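Indole-3-pyruvate decarboxylase (Azospirillum brasilense, PDB 2NXW) catalyses the thiamine diphosphate- and magnesium-dependent decarboxylation of indole-3-pyruvate to indole-3-acetaldehyde, a step in auxin biosynthesis, and also acts as a phenylpyruvate decarboxylase. Local coordinates at residues Ile396-Gly401 against Leu415-Tyr420; Thr303-Ser308 against Asp402-Ala407; Phe426-Gly431 against Thr445-Gly450; Ala78-Ser83 against Tyr107-Pro112. One frame throughout, in Å; residues are numbered along the deposited sequence.

Interaction 1 of 4, residues Ile396-Gly401 against Leu415-Tyr420; sequences IAADMG and LMAPGY. With TPP (thiamine diphosphate), chain E.
Ile396 pairs with Leu415, and Ala397 with Met416, in parallel bridges between neighbouring strands. Two backbone hydrogen bonds join them. Met416 N gives to Ile396 O at 2.8 Å. Ala398 N gives to Met416 O at 2.9 Å. The next donor in the ladder would be the nitrogen of Pro418, which carries no hydrogen. The pairing stops there, and Pro418 CD lies 3.2 Å from Ala398 O. This buried oxygen has no hydrogen-bond partner, although Ala417 CA makes a CA-H...O contact with it at 3.5 Å.

Apolar contacts accompany the pairing. With chi1 at 174°, Leu415 swings CG away from its own N, and CD1 reaches 3.7 Å from Ile396 CG2. The methyls of Ala398 and Ala417 meet at 3.9 Å (CB to CB). Further on, the ring carbon CG of Pro418 lies 4.1 Å from Met400 CB.

Asp399 OD1 accepts from Met400 N, and its carboxylate also receives Gly425 N and Gly427 N. Gly401 borders the thiamine diphosphate. The two strands and helix 402-407 form a beta-alpha-beta unit. Strand 443-448 flanks strand 395-398 on its other side, and helix 68-82 packs against Met416.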
# COMPACT_ATOMS: atom_id res chain seq x y z
N ILE A 396 -16.07 -30.21 22.20
CA ILE A 396 -14.90 -29.63 22.83
C ILE A 396 -14.55 -28.29 22.21
O ILE A 396 -14.54 -28.15 20.98
CB ILE A 396 -13.68 -30.56 22.68
CG1 ILE A 396 -13.95 -31.87 23.41
CG2 ILE A 396 -12.41 -29.89 23.23
CD1 ILE A 396 -12.88 -32.95 23.20
N ALA A 397 -14.29 -27.31 23.07
CA ALA A 397 -13.83 -26.00 22.62
C ALA A 397 -12.37 -25.97 23.08
O ALA A 397 -12.08 -26.21 24.25
CB ALA A 397 -14.62 -24.88 23.28
N ALA A 398 -11.46 -25.69 22.17
CA ALA A 398 -10.06 -25.66 22.54
C ALA A 398 -9.41 -24.34 22.17
O ALA A 398 -9.78 -23.70 21.19
CB ALA A 398 -9.32 -26.80 21.83
N ASP A 399 -8.45 -23.93 22.99
CA ASP A 399 -7.69 -22.72 22.72
C ASP A 399 -6.50 -23.17 21.86
O ASP A 399 -6.42 -24.34 21.47
CB ASP A 399 -7.19 -22.09 24.02
CG ASP A 399 -7.10 -20.57 23.93
OD1 ASP A 399 -6.27 -20.08 23.14
OD2 ASP A 399 -7.85 -19.88 24.65
N MET A 400 -5.61 -22.24 21.55
CA MET A 400 -4.41 -22.57 20.79
C MET A 400 -3.33 -22.92 21.82
O MET A 400 -3.17 -22.22 22.82
CB MET A 400 -3.95 -21.37 19.96
CG MET A 400 -2.62 -21.59 19.24
SD MET A 400 -2.66 -23.01 18.15
CE MET A 400 -1.00 -22.94 17.49
N GLY A 401 -2.62 -24.01 21.56
CA GLY A 401 -1.57 -24.49 22.46
C GLY A 401 -1.58 -26.01 22.41
O GLY A 401 -2.25 -26.60 21.57
N LEU A 415 -15.43 -30.43 17.56
CA LEU A 415 -14.25 -29.74 18.09
C LEU A 415 -14.24 -28.35 17.48
O LEU A 415 -14.25 -28.20 16.25
CB LEU A 415 -12.97 -30.49 17.70
CG LEU A 415 -11.65 -29.80 18.08
CD1 LEU A 415 -11.59 -29.57 19.60
CD2 LEU A 415 -10.47 -30.65 17.60
N MET A 416 -14.20 -27.34 18.33
CA MET A 416 -14.21 -25.95 17.90
C MET A 416 -12.90 -25.34 18.39
O MET A 416 -12.64 -25.31 19.58
CB MET A 416 -15.40 -25.27 18.56
CG MET A 416 -15.74 -23.91 18.09
SD MET A 416 -17.09 -23.38 19.15
CE MET A 416 -18.44 -24.32 18.50
N ALA A 417 -12.07 -24.84 17.48
CA ALA A 417 -10.78 -24.28 17.90
C ALA A 417 -10.20 -23.42 16.80
O ALA A 417 -10.62 -23.52 15.64
CB ALA A 417 -9.82 -25.43 18.21
N PRO A 418 -9.23 -22.56 17.14
CA PRO A 418 -8.61 -21.70 16.12
C PRO A 418 -7.51 -22.48 15.39
O PRO A 418 -6.34 -22.11 15.39
CB PRO A 418 -8.07 -20.53 16.96
CG PRO A 418 -7.68 -21.20 18.24
CD PRO A 418 -8.80 -22.19 18.50
N GLY A 419 -7.92 -23.59 14.78
CA GLY A 419 -6.99 -24.47 14.09
C GLY A 419 -6.20 -23.87 12.94
O GLY A 419 -5.13 -24.39 12.60
N TYR A 420 -6.71 -22.80 12.33
CA TYR A 420 -6.00 -22.15 11.24
C TYR A 420 -5.46 -20.79 11.66
O TYR A 420 -4.29 -20.48 11.43
CB TYR A 420 -6.90 -21.96 10.02
CG TYR A 420 -7.49 -23.22 9.43
CD1 TYR A 420 -6.94 -24.48 9.69
CD2 TYR A 420 -8.61 -23.15 8.60
CE1 TYR A 420 -7.49 -25.64 9.13
CE2 TYR A 420 -9.16 -24.30 8.03
CZ TYR A 420 -8.60 -25.54 8.31
OH TYR A 420 -9.17 -26.68 7.79
N1' TPP E . -0.77 -14.05 21.28
C2' TPP E . -1.94 -14.47 20.77
CM2 TPP E . -3.20 -13.63 20.99
N3' TPP E . -2.02 -15.60 20.06
C4' TPP E . -0.92 -16.38 19.83
N4' TPP E . -1.04 -17.48 19.04
C5' TPP E . 0.34 -16.01 20.41
C6' TPP E . 0.37 -14.80 21.13
C7' TPP E . 1.62 -16.85 20.24
N3 TPP E . 1.56 -18.22 20.94
C2 TPP E . 1.29 -19.30 20.20
S1 TPP E . 1.36 -20.63 21.34
C5 TPP E . 1.78 -19.69 22.76
C4 TPP E . 1.85 -18.38 22.28
CM4 TPP E . 2.21 -17.20 23.22
C6 TPP E . 2.00 -20.24 24.12
C7 TPP E . 0.66 -20.78 24.67
O7 TPP E . 0.92 -21.07 26.02
PA TPP E . -0.23 -21.93 26.68
O1A TPP E . -1.61 -21.28 26.57
O2A TPP E . 0.19 -22.08 28.14
O3A TPP E . -0.33 -23.38 26.03
PB TPP E . 1.02 -24.32 25.84
O1B TPP E . 1.88 -24.27 27.11
O2B TPP E . 0.45 -25.74 25.57
O3B TPP E . 1.81 -23.87 24.62

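Interaction 2 of 4, residues Thr303-Ser308 against Asp402-Ala407; sequences TNFAVS and DCLFTA. With TPP (thiamine diphosphate), chain E.
The Phe305 ring points its edge at the face of Phe405, a T-shaped pair. The ring planes stand 69° apart and the centroids 5.0 Å. Phe305 CZ sits over one face of Phe405, 3.6 Å above the plane and displaced toward the rim. Phe305 CE1 makes the closest approach, 3.6 Å from Phe405 CE1. Phe405 CG lies beside its own backbone N (chi1 -73°), which swings the ring off the helix toward Phe305.

Leu404 meets a different part of the same ring. Its CD2 is 3.8 Å from Phe305 CE2, and the two side chains run alongside one another, pointing opposite ways. The far end of the Phe305 ring thus touches two consecutive helix residues. The side-chain amide of Asn304 lies over a face of the Phe305 ring. A serine in place of Phe305 would probably leave one face of Phe405 without its edge-on partner and open a gap beside Leu404.

Phe305 lies in a type II' turn from Thr303 to Ala306, closed by Ala306 N to Thr303 O at 3.1 Å. Its ring also meets Phe257, while Phe405 makes another edge-to-face pair with Phe552. The contact thus joins a loop of the central domain to helix 402-407 of the C-terminal thiamine diphosphate-binding domain. At the start of that helix, Asp402 N gives a hydrogen bond to O2B of thiamine diphosphate (2.8 Å, 158°). The N-terminus of helix 402-407 thus faces the diphosphate, as helix N-termini commonly do in phosphate sites.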
# COMPACT_ATOMS: atom_id res chain seq x y z
N THR A 303 -0.79 -21.63 7.62
CA THR A 303 -0.79 -21.63 9.08
C THR A 303 -1.40 -22.87 9.73
O THR A 303 -2.48 -23.34 9.36
CB THR A 303 -1.51 -20.40 9.67
OG1 THR A 303 -0.89 -19.20 9.18
CG2 THR A 303 -1.41 -20.40 11.20
N ASN A 304 -0.67 -23.39 10.72
CA ASN A 304 -1.11 -24.53 11.51
C ASN A 304 -1.70 -25.64 10.66
O ASN A 304 -1.08 -26.09 9.69
CB ASN A 304 -2.13 -24.08 12.56
CG ASN A 304 -2.06 -24.91 13.83
OD1 ASN A 304 -3.08 -25.19 14.45
ND2 ASN A 304 -0.85 -25.30 14.21
N PHE A 305 -2.89 -26.08 11.03
CA PHE A 305 -3.53 -27.23 10.40
C PHE A 305 -4.17 -27.07 9.03
O PHE A 305 -4.70 -28.04 8.49
CB PHE A 305 -4.60 -27.80 11.34
CG PHE A 305 -4.07 -28.23 12.68
CD1 PHE A 305 -2.74 -28.60 12.85
CD2 PHE A 305 -4.94 -28.31 13.77
CE1 PHE A 305 -2.27 -29.03 14.09
CE2 PHE A 305 -4.47 -28.74 15.02
CZ PHE A 305 -3.14 -29.11 15.17
N ALA A 306 -4.12 -25.87 8.45
CA ALA A 306 -4.73 -25.64 7.14
C ALA A 306 -4.02 -26.37 6.00
O ALA A 306 -2.84 -26.70 6.10
CB ALA A 306 -4.77 -24.15 6.84
N VAL A 307 -4.76 -26.62 4.92
CA VAL A 307 -4.19 -27.24 3.74
C VAL A 307 -3.38 -26.10 3.12
O VAL A 307 -3.90 -25.02 2.86
CB VAL A 307 -5.28 -27.68 2.74
CG1 VAL A 307 -4.65 -28.07 1.41
CG2 VAL A 307 -6.06 -28.86 3.32
N SER A 308 -2.09 -26.36 2.90
CA SER A 308 -1.20 -25.34 2.36
C SER A 308 -0.87 -25.49 0.89
O SER A 308 -0.55 -26.57 0.42
CB SER A 308 0.10 -25.34 3.16
OG SER A 308 1.05 -24.51 2.53
N ASP A 402 -0.83 -26.67 23.29
CA ASP A 402 -0.84 -28.12 23.26
C ASP A 402 -2.23 -28.66 23.60
O ASP A 402 -2.55 -29.81 23.30
CB ASP A 402 0.23 -28.70 24.21
CG ASP A 402 0.60 -30.14 23.86
OD1 ASP A 402 0.25 -30.60 22.76
OD2 ASP A 402 1.25 -30.80 24.70
N CYS A 403 -3.08 -27.83 24.21
CA CYS A 403 -4.44 -28.28 24.49
C CYS A 403 -5.15 -28.68 23.19
O CYS A 403 -5.90 -29.66 23.17
CB CYS A 403 -5.23 -27.17 25.21
SG CYS A 403 -5.32 -25.58 24.34
N LEU A 404 -4.89 -27.96 22.10
CA LEU A 404 -5.49 -28.26 20.80
C LEU A 404 -4.90 -29.55 20.22
O LEU A 404 -5.61 -30.39 19.70
CB LEU A 404 -5.25 -27.11 19.82
CG LEU A 404 -5.70 -27.38 18.38
CD1 LEU A 404 -7.15 -27.85 18.34
CD2 LEU A 404 -5.52 -26.12 17.57
N PHE A 405 -3.58 -29.68 20.31
CA PHE A 405 -2.92 -30.87 19.79
C PHE A 405 -3.38 -32.12 20.56
O PHE A 405 -3.48 -33.20 19.99
CB PHE A 405 -1.40 -30.68 19.86
CG PHE A 405 -0.88 -29.72 18.83
CD1 PHE A 405 -0.27 -30.19 17.67
CD2 PHE A 405 -1.03 -28.35 19.00
CE1 PHE A 405 0.19 -29.31 16.69
CE2 PHE A 405 -0.58 -27.45 18.02
CZ PHE A 405 0.03 -27.94 16.86
N THR A 406 -3.68 -31.95 21.85
CA THR A 406 -4.15 -33.05 22.68
C THR A 406 -5.61 -33.37 22.32
O THR A 406 -6.00 -34.54 22.26
CB THR A 406 -4.09 -32.67 24.15
OG1 THR A 406 -2.75 -32.29 24.49
CG2 THR A 406 -4.48 -33.87 25.01
N ALA A 407 -6.40 -32.33 22.07
CA ALA A 407 -7.81 -32.52 21.72
C ALA A 407 -7.98 -33.32 20.43
O ALA A 407 -9.01 -33.97 20.24
CB ALA A 407 -8.51 -31.17 21.60
N1' TPP E . -0.77 -14.05 21.28
C2' TPP E . -1.94 -14.47 20.77
CM2 TPP E . -3.20 -13.63 20.99
N3' TPP E . -2.02 -15.60 20.06
C4' TPP E . -0.92 -16.38 19.83
N4' TPP E . -1.04 -17.48 19.04
C5' TPP E . 0.34 -16.01 20.41
C6' TPP E . 0.37 -14.80 21.13
C7' TPP E . 1.62 -16.85 20.24
N3 TPP E . 1.56 -18.22 20.94
C2 TPP E . 1.29 -19.30 20.20
S1 TPP E . 1.36 -20.63 21.34
C5 TPP E . 1.78 -19.69 22.76
C4 TPP E . 1.85 -18.38 22.28
CM4 TPP E . 2.21 -17.20 23.22
C6 TPP E . 2.00 -20.24 24.12
C7 TPP E . 0.66 -20.78 24.67
O7 TPP E . 0.92 -21.07 26.02
PA TPP E . -0.23 -21.93 26.68
O1A TPP E . -1.61 -21.28 26.57
O2A TPP E . 0.19 -22.08 28.14
O3A TPP E . -0.33 -23.38 26.03
PB TPP E . 1.02 -24.32 25.84
O1B TPP E . 1.88 -24.27 27.11
O2B TPP E . 0.45 -25.74 25.57
O3B TPP E . 1.81 -23.87 24.62

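Interaction 3 of 4, residues Phe426-Gly431 against Thr445-Gly450; sequences FGVPAG and TVVGDG. With MG (magnesium ion), chain C; TPP (thiamine diphosphate), chain E.
Thr445 and Val447 on strand 443-448 face Gly427, Val428 and Gly431 on helix 427-437. The helix packs on one face of the parallel sheet of the C-terminal thiamine diphosphate-binding domain and runs nearly antiparallel to the strand. The two segment axes are 7.9 Å apart at an angle of 165°.

Thr445 uses both its branches. OG1 stands beside the backbone N (chi1 -61°), which puts CG2 anti to that N and 3.5 Å from Gly427 O. Thr445 OG1 and Val428 O each lie 2.9 Å from one water, which donates to Val428 O. A valine in place of Thr445 would have no hydroxyl, so the water would probably lose its tie to the strand. The side chains of Val428 and Thr445 cross at about a right angle, and Val428 CG2 also touches Val447 CG1 at 4.1 Å. Val447 CG1 sits between its own backbone N and carbonyl carbon (chi1 57°), which directs it to the helix.

Gly431 CA passes 3.7 Å from Thr445 OG1, and a side chain there would clash with this oxygen.

At the end of the strand, Gly448, Asp449 and Gly450 form the GDG signature of thiamine diphosphate enzymes. Asp449 OD1 binds the magnesium ion, as do Asn476 and Ser478. The ion is also bound by O2A and O1B of thiamine diphosphate and a water. Gly450 N gives O2A a hydrogen bond of 2.8 Å.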
# COMPACT_ATOMS: atom_id res chain seq x y z
N PHE A 426 -9.30 -17.86 22.54
CA PHE A 426 -10.57 -18.35 22.00
C PHE A 426 -11.29 -19.38 22.88
O PHE A 426 -12.51 -19.38 22.98
CB PHE A 426 -10.28 -18.99 20.64
CG PHE A 426 -11.47 -19.61 19.96
CD1 PHE A 426 -12.26 -18.85 19.11
CD2 PHE A 426 -11.75 -20.96 20.11
CE1 PHE A 426 -13.33 -19.43 18.41
CE2 PHE A 426 -12.82 -21.56 19.41
CZ PHE A 426 -13.60 -20.80 18.57
N GLY A 427 -10.50 -20.25 23.52
CA GLY A 427 -11.05 -21.38 24.25
C GLY A 427 -12.19 -21.25 25.24
O GLY A 427 -13.28 -21.78 25.01
N VAL A 428 -11.92 -20.58 26.34
CA VAL A 428 -12.94 -20.43 27.37
C VAL A 428 -14.15 -19.65 26.84
O VAL A 428 -15.28 -20.09 27.01
CB VAL A 428 -12.32 -19.81 28.65
CG1 VAL A 428 -13.41 -19.36 29.61
CG2 VAL A 428 -11.43 -20.87 29.34
N PRO A 429 -13.93 -18.49 26.20
CA PRO A 429 -15.08 -17.73 25.67
C PRO A 429 -15.87 -18.53 24.64
O PRO A 429 -17.09 -18.38 24.56
CB PRO A 429 -14.44 -16.50 25.05
CG PRO A 429 -13.21 -16.29 25.89
CD PRO A 429 -12.70 -17.68 26.17
N ALA A 430 -15.20 -19.36 23.84
CA ALA A 430 -15.92 -20.15 22.84
C ALA A 430 -16.76 -21.20 23.55
O ALA A 430 -17.90 -21.46 23.15
CB ALA A 430 -14.93 -20.81 21.88
N GLY A 431 -16.22 -21.82 24.60
CA GLY A 431 -17.00 -22.81 25.33
C GLY A 431 -18.23 -22.14 25.92
O GLY A 431 -19.31 -22.73 25.94
N THR A 445 -14.10 -27.61 27.74
CA THR A 445 -13.10 -26.69 27.22
C THR A 445 -11.70 -27.13 27.65
O THR A 445 -11.50 -27.50 28.80
CB THR A 445 -13.33 -25.28 27.78
OG1 THR A 445 -14.63 -24.83 27.37
CG2 THR A 445 -12.27 -24.31 27.28
N VAL A 446 -10.76 -27.11 26.71
CA VAL A 446 -9.36 -27.41 27.04
C VAL A 446 -8.58 -26.12 26.73
O VAL A 446 -8.78 -25.48 25.69
CB VAL A 446 -8.79 -28.63 26.26
CG1 VAL A 446 -9.51 -29.90 26.72
CG2 VAL A 446 -8.93 -28.43 24.77
N VAL A 447 -7.70 -25.74 27.64
CA VAL A 447 -6.99 -24.47 27.52
C VAL A 447 -5.69 -24.51 28.33
O VAL A 447 -5.64 -25.13 29.40
CB VAL A 447 -7.93 -23.32 28.05
CG1 VAL A 447 -8.35 -23.62 29.50
CG2 VAL A 447 -7.25 -21.96 27.97
N GLY A 448 -4.66 -23.85 27.83
CA GLY A 448 -3.38 -23.82 28.54
C GLY A 448 -3.31 -22.68 29.55
O GLY A 448 -4.19 -21.83 29.62
N ASP A 449 -2.25 -22.66 30.35
CA ASP A 449 -2.11 -21.61 31.35
C ASP A 449 -1.91 -20.22 30.75
O ASP A 449 -2.46 -19.23 31.25
CB ASP A 449 -0.98 -21.96 32.36
CG ASP A 449 0.37 -22.28 31.70
OD1 ASP A 449 0.43 -23.12 30.77
OD2 ASP A 449 1.36 -21.69 32.16
N GLY A 450 -1.14 -20.14 29.68
CA GLY A 450 -0.93 -18.85 29.04
C GLY A 450 -2.23 -18.29 28.51
O GLY A 450 -2.55 -17.10 28.71
MG MG C . 1.35 -23.59 28.99
N1' TPP E . -0.77 -14.05 21.28
C2' TPP E . -1.94 -14.47 20.77
CM2 TPP E . -3.20 -13.63 20.99
N3' TPP E . -2.02 -15.60 20.06
C4' TPP E . -0.92 -16.38 19.83
N4' TPP E . -1.04 -17.48 19.04
C5' TPP E . 0.34 -16.01 20.41
C6' TPP E . 0.37 -14.80 21.13
C7' TPP E . 1.62 -16.85 20.24
N3 TPP E . 1.56 -18.22 20.94
C2 TPP E . 1.29 -19.30 20.20
S1 TPP E . 1.36 -20.63 21.34
C5 TPP E . 1.78 -19.69 22.76
C4 TPP E . 1.85 -18.38 22.28
CM4 TPP E . 2.21 -17.20 23.22
C6 TPP E . 2.00 -20.24 24.12
C7 TPP E . 0.66 -20.78 24.67
O7 TPP E . 0.92 -21.07 26.02
PA TPP E . -0.23 -21.93 26.68
O1A TPP E . -1.61 -21.28 26.57
O2A TPP E . 0.19 -22.08 28.14
O3A TPP E . -0.33 -23.38 26.03
PB TPP E . 1.02 -24.32 25.84
O1B TPP E . 1.88 -24.27 27.11
O2B TPP E . 0.45 -25.74 25.57
O3B TPP E . 1.81 -23.87 24.62
O HOH W 1 -15.62 -22.42 28.73
O HOH W 2 -0.18 -25.08 28.91

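Interaction 4 of 4, residues Ala78-Ser83 against Tyr107-Pro112; sequences AARYSS and YAEKSP
Arg80 reaches Glu109 through a salt bridge. Glu109 OE1 accepts from both terminal nitrogens of the guanidinium. The bond from Arg80 NH2 is 2.8 Å long and uses the anti lone pair of OE1. The bond from Arg80 NH1 is weak, at 3.1 Å. The oxygen lies at the edge of the guanidinium and near its plane, but the carboxylate as a whole is turned 68° from that plane. The chain of Arg80 is extended from CG to NE and carries the guanidinium from the helix to Glu109.

Both groups have further partners. Arg80 NE forms a salt bridge with Asp76, and NH1 makes a weak bond to Ala417 O. Glu109 OE2 takes the backbone N-H groups of Tyr420 and Tyr421.

Residues 107-112 hold the Schellman motif that ends helix 100-108. Lys110, with positive phi, is its C-prime residue. Its N bonds to Tyr107 O at 3.2 Å, and Ser111 N bonds to Ala106 O. The chain then turns toward strand 113-119 of the N-terminal thiamine diphosphate-binding domain. This turn presents Ser111 to helix 68-82.

The chi1 of Ser111 (-177°) turns OG away from its own N and toward helix 68-82. It lies 3.5 Å from Ala79 CB and 3.7 Å from Arg80 CG. Its polar partner is Asp76 OD1, the same oxygen that Arg80 NE meets. Ala79 CB also touches the Pro112 ring, 4.4 Å from its CD.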
# COMPACT_ATOMS: atom_id res chain seq x y z
N ALA A 78 -20.93 -19.38 18.82
CA ALA A 78 -22.36 -19.61 18.65
C ALA A 78 -22.69 -19.84 17.18
O ALA A 78 -23.51 -20.70 16.83
CB ALA A 78 -23.15 -18.42 19.19
N ALA A 79 -22.03 -19.08 16.31
CA ALA A 79 -22.25 -19.22 14.87
C ALA A 79 -21.79 -20.61 14.43
O ALA A 79 -22.48 -21.31 13.70
CB ALA A 79 -21.47 -18.15 14.11
N ARG A 80 -20.61 -21.01 14.89
CA ARG A 80 -20.08 -22.31 14.52
C ARG A 80 -20.92 -23.45 15.07
O ARG A 80 -21.13 -24.45 14.40
CB ARG A 80 -18.65 -22.47 15.06
CG ARG A 80 -17.67 -21.48 14.48
CD ARG A 80 -16.24 -21.81 14.93
NE ARG A 80 -15.36 -20.67 14.74
CZ ARG A 80 -14.04 -20.76 14.60
NH1 ARG A 80 -13.45 -21.95 14.62
NH2 ARG A 80 -13.32 -19.66 14.48
N TYR A 81 -21.40 -23.29 16.30
CA TYR A 81 -22.17 -24.34 16.94
C TYR A 81 -23.42 -24.73 16.16
O TYR A 81 -23.70 -25.92 15.99
CB TYR A 81 -22.57 -23.92 18.36
CG TYR A 81 -23.17 -25.06 19.17
CD1 TYR A 81 -22.35 -25.93 19.90
CD2 TYR A 81 -24.54 -25.30 19.17
CE1 TYR A 81 -22.89 -27.02 20.60
CE2 TYR A 81 -25.09 -26.38 19.86
CZ TYR A 81 -24.26 -27.24 20.58
OH TYR A 81 -24.78 -28.32 21.24
N SER A 82 -24.16 -23.73 15.69
CA SER A 82 -25.41 -23.97 14.97
C SER A 82 -25.36 -23.67 13.47
O SER A 82 -26.40 -23.67 12.81
CB SER A 82 -26.52 -23.14 15.62
OG SER A 82 -26.69 -23.48 16.98
N SER A 83 -24.16 -23.42 12.94
CA SER A 83 -23.97 -23.08 11.52
C SER A 83 -24.93 -21.98 11.12
O SER A 83 -25.66 -22.08 10.12
CB SER A 83 -24.16 -24.32 10.62
OG SER A 83 -23.11 -25.27 10.85
N TYR A 107 -13.21 -14.16 10.58
CA TYR A 107 -13.05 -14.01 9.14
C TYR A 107 -12.12 -15.12 8.62
O TYR A 107 -12.43 -15.82 7.65
CB TYR A 107 -12.44 -12.64 8.80
CG TYR A 107 -12.36 -12.35 7.32
CD1 TYR A 107 -13.23 -11.44 6.72
CD2 TYR A 107 -11.43 -12.99 6.51
CE1 TYR A 107 -13.17 -11.17 5.35
CE2 TYR A 107 -11.36 -12.73 5.14
CZ TYR A 107 -12.23 -11.82 4.57
OH TYR A 107 -12.15 -11.56 3.21
N ALA A 108 -11.00 -15.31 9.31
CA ALA A 108 -10.03 -16.30 8.91
C ALA A 108 -10.60 -17.72 8.85
O ALA A 108 -10.17 -18.52 8.02
CB ALA A 108 -8.84 -16.27 9.88
N GLU A 109 -11.54 -18.02 9.74
CA GLU A 109 -12.10 -19.36 9.78
C GLU A 109 -13.53 -19.48 9.27
O GLU A 109 -14.27 -20.40 9.63
CB GLU A 109 -11.91 -19.94 11.20
CG GLU A 109 -10.39 -20.02 11.50
CD GLU A 109 -10.01 -20.60 12.85
OE1 GLU A 109 -10.83 -20.60 13.78
OE2 GLU A 109 -8.84 -21.04 12.97
N LYS A 110 -13.90 -18.53 8.42
CA LYS A 110 -15.20 -18.53 7.75
C LYS A 110 -16.41 -18.65 8.68
O LYS A 110 -17.29 -19.48 8.46
CB LYS A 110 -15.22 -19.66 6.71
CG LYS A 110 -14.25 -19.44 5.53
CD LYS A 110 -14.87 -18.64 4.40
CE LYS A 110 -15.79 -19.51 3.56
NZ LYS A 110 -16.30 -18.80 2.33
N SER A 111 -16.47 -17.79 9.69
CA SER A 111 -17.59 -17.80 10.64
C SER A 111 -18.27 -16.43 10.54
O SER A 111 -17.63 -15.40 10.76
CB SER A 111 -17.08 -18.03 12.07
OG SER A 111 -18.17 -18.10 12.97
N PRO A 112 -19.57 -16.42 10.20
CA PRO A 112 -20.32 -15.17 10.04
C PRO A 112 -20.77 -14.46 11.30
O PRO A 112 -21.92 -14.61 11.74
CB PRO A 112 -21.48 -15.59 9.16
CG PRO A 112 -21.81 -16.93 9.69
CD PRO A 112 -20.42 -17.58 9.89

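How the interactions relate
Interactions 1, 2 and 3 all border the bound thiamine diphosphate. Interaction 1 lies at the middle, with its centre about 8 Å from those of interactions 2 and 3. It shares the sheet with interaction 3, where Ala397 O pairs with Val446 N at 2.9 Å. A second link between these two is Asp399 OD2 to Gly427 N, also 2.9 Å. Gly419 O probably accepts from Phe305 N, at 3.2 Å, linking interactions 1 and 2. Interaction 4 belongs to the N-terminal domain. It meets interaction 1 where Glu109 OE2 lies 2.8 Å from Tyr420 N. Interactions 2 and 4 do not touch; their nearest atoms are about 7 Å apart.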